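Local structure of transketolase (Campylobacter jejuni, 3L84) at residues 162-167 / 175-180. The protein belongs to the transketolase family of thiamine diphosphate-binding enzymes and forms a dimer of three-domain chains. Residues are numbered along the deposited sequence; the frame is centred on the assembly and turned at random.
Sequences EACSLA and FILIYD
Cys164 and Ala167 of helix 158-169 meet Leu177 and Phe175 of strand 175-181 in a small, wholly apolar helix-on-sheet contact in the thiamine diphosphate-binding domain. The strand is the middle one of a five-stranded parallel sheet, flanked by strands 146-151 and 234-239. Helix 158-169 follows strand 146-151 in the chain and leads to its parallel neighbour 175-181, a beta-alpha-beta connection. The helix meets the sheet in two places, one turn apart. Ala167 CB lies 4.3 Å from Phe175 CD2, approaching the ring obliquely, while Cys164 SG is also 4.3 Å from Leu177 CD2, a methyl of the next residue whose CB points toward the helix. CB of Phe175 likewise points at the helix, and CG, anti to the backbone N (chi1 177°), turns the ring along the strand; in Leu177, chi2 of 59° leaves CD2 anti to CA, directed from CG toward the helix. The backbones stay well apart, Cys164 CA and Leu177 CA being 9.8 Å from each other, and the two side-chain pairs bridge the interval only lightly. Ala123 and Val124 of helix 118-137 also pack on Phe175, placing the ring between two helices and the sheet. On the helix, Glu162 and Ser165 instead hydrogen-bond to Gly158 and Glu196 of the second subunit. With about 108 Å² buried and no hydrogen bond across it, the contact rests on van der Waals and hydrophobic packing alone.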
loop_
_atom_site.group_PDB
_atom_site.type_symbol
_atom_site.label_atom_id
_atom_site.label_comp_id
_atom_site.label_asym_id
_atom_site.label_seq_id
_atom_site.Cartn_x
_atom_site.Cartn_y
_atom_site.Cartn_z
ATOM N N GLU A 162 10.021 5.501 7.328
ATOM C CA GLU A 162 10.891 5.073 6.225
ATOM C C GLU A 162 11.643 6.236 5.672
ATOM O O GLU A 162 12.857 6.161 5.457
ATOM C CB GLU A 162 10.025 4.508 5.089
ATOM C CG GLU A 162 9.323 3.139 5.306
ATOM C CD GLU A 162 8.505 2.684 4.116
ATOM O OE1 GLU A 162 8.582 3.277 3.026
ATOM O OE2 GLU A 162 7.734 1.706 4.252
ATOM N N ALA A 163 10.946 7.324 5.373
ATOM C CA ALA A 163 11.618 8.466 4.760
ATOM C C ALA A 163 12.612 9.141 5.694
ATOM O O ALA A 163 13.701 9.545 5.288
ATOM C CB ALA A 163 10.576 9.491 4.286
ATOM N N CYS A 164 12.228 9.258 6.951
ATOM C CA CYS A 164 13.111 9.895 7.920
ATOM C C CYS A 164 14.353 9.024 8.190
ATOM O O CYS A 164 15.429 9.549 8.480
ATOM C CB CYS A 164 12.364 10.210 9.185
ATOM S SG CYS A 164 11.165 11.578 8.951
ATOM N N SER A 165 14.224 7.711 8.053
ATOM C CA SER A 165 15.370 6.828 8.120
ATOM C C SER A 165 16.388 7.249 7.067
ATOM O O SER A 165 17.566 7.445 7.364
ATOM C CB SER A 165 14.934 5.376 7.895
ATOM O OG SER A 165 15.995 4.475 8.258
ATOM N N LEU A 166 15.940 7.411 5.822
ATOM C CA LEU A 166 16.819 7.854 4.765
ATOM C C LEU A 166 17.364 9.282 4.989
ATOM O O LEU A 166 18.515 9.576 4.625
ATOM C CB LEU A 166 16.084 7.793 3.404
ATOM C CG LEU A 166 15.986 6.410 2.768
ATOM C CD1 LEU A 166 14.979 6.400 1.660
ATOM C CD2 LEU A 166 17.350 6.011 2.217
ATOM N N ALA A 167 16.558 10.173 5.581
ATOM C CA ALA A 167 17.030 11.532 5.816
ATOM C C ALA A 167 18.217 11.533 6.750
ATOM O O ALA A 167 19.150 12.311 6.551
ATOM C CB ALA A 167 15.909 12.407 6.399
ATOM N N PHE A 175 16.972 19.912 5.640
ATOM C CA PHE A 175 15.589 19.495 5.911
ATOM C C PHE A 175 15.178 19.881 7.325
ATOM O O PHE A 175 15.824 19.487 8.302
ATOM C CB PHE A 175 15.498 17.972 5.748
ATOM C CG PHE A 175 14.158 17.354 6.046
ATOM C CD1 PHE A 175 12.988 17.930 5.585
ATOM C CD2 PHE A 175 14.071 16.224 6.799
ATOM C CE1 PHE A 175 11.748 17.334 5.838
ATOM C CE2 PHE A 175 12.841 15.625 7.047
ATOM C CZ PHE A 175 11.682 16.174 6.564
ATOM N N ILE A 176 14.067 20.596 7.431
ATOM C CA ILE A 176 13.503 21.064 8.685
ATOM C C ILE A 176 12.043 20.635 8.743
ATOM O O ILE A 176 11.229 21.083 7.961
ATOM C CB ILE A 176 13.668 22.589 8.845
ATOM C CG1 ILE A 176 15.136 22.987 8.823
ATOM C CG2 ILE A 176 13.015 23.047 10.131
ATOM C CD1 ILE A 176 15.413 24.495 8.774
ATOM N N LEU A 177 11.745 19.720 9.650
ATOM C CA LEU A 177 10.436 19.137 9.846
ATOM C C LEU A 177 9.828 19.757 11.094
ATOM O O LEU A 177 10.416 19.706 12.175
ATOM C CB LEU A 177 10.574 17.624 10.007
ATOM C CG LEU A 177 9.312 16.810 10.152
ATOM C CD1 LEU A 177 8.384 16.977 8.978
ATOM C CD2 LEU A 177 9.672 15.311 10.337
ATOM N N ILE A 178 8.678 20.369 10.966
ATOM C CA ILE A 178 7.982 21.022 12.056
ATOM C C ILE A 178 6.740 20.190 12.354
ATOM O O ILE A 178 5.828 20.087 11.521
ATOM C CB ILE A 178 7.605 22.468 11.708
ATOM C CG1 ILE A 178 8.846 23.227 11.319
ATOM C CG2 ILE A 178 6.843 23.104 12.876
ATOM C CD1 ILE A 178 8.580 24.601 10.697
ATOM N N TYR A 179 6.723 19.576 13.532
ATOM C CA TYR A 179 5.638 18.694 13.998
ATOM C C TYR A 179 4.681 19.450 14.903
ATOM O O TYR A 179 5.071 19.959 15.962
ATOM C CB TYR A 179 6.254 17.470 14.669
ATOM C CG TYR A 179 5.369 16.610 15.546
ATOM C CD1 TYR A 179 4.066 16.300 15.203
ATOM C CD2 TYR A 179 5.866 16.104 16.726
ATOM C CE1 TYR A 179 3.273 15.504 16.010
ATOM C CE2 TYR A 179 5.092 15.313 17.550
ATOM C CZ TYR A 179 3.801 15.019 17.195
ATOM O OH TYR A 179 3.036 14.205 18.025
ATOM N N ASP A 180 3.436 19.546 14.457
ATOM C CA ASP A 180 2.370 20.187 15.202
ATOM C C ASP A 180 1.855 19.205 16.235
ATOM O O ASP A 180 1.004 18.341 15.958
ATOM C CB ASP A 180 1.238 20.571 14.230
ATOM C CG ASP A 180 0.100 21.257 14.928
ATOM O OD1 ASP A 180 0.340 21.647 16.094
ATOM O OD2 ASP A 180 -0.995 21.370 14.342
#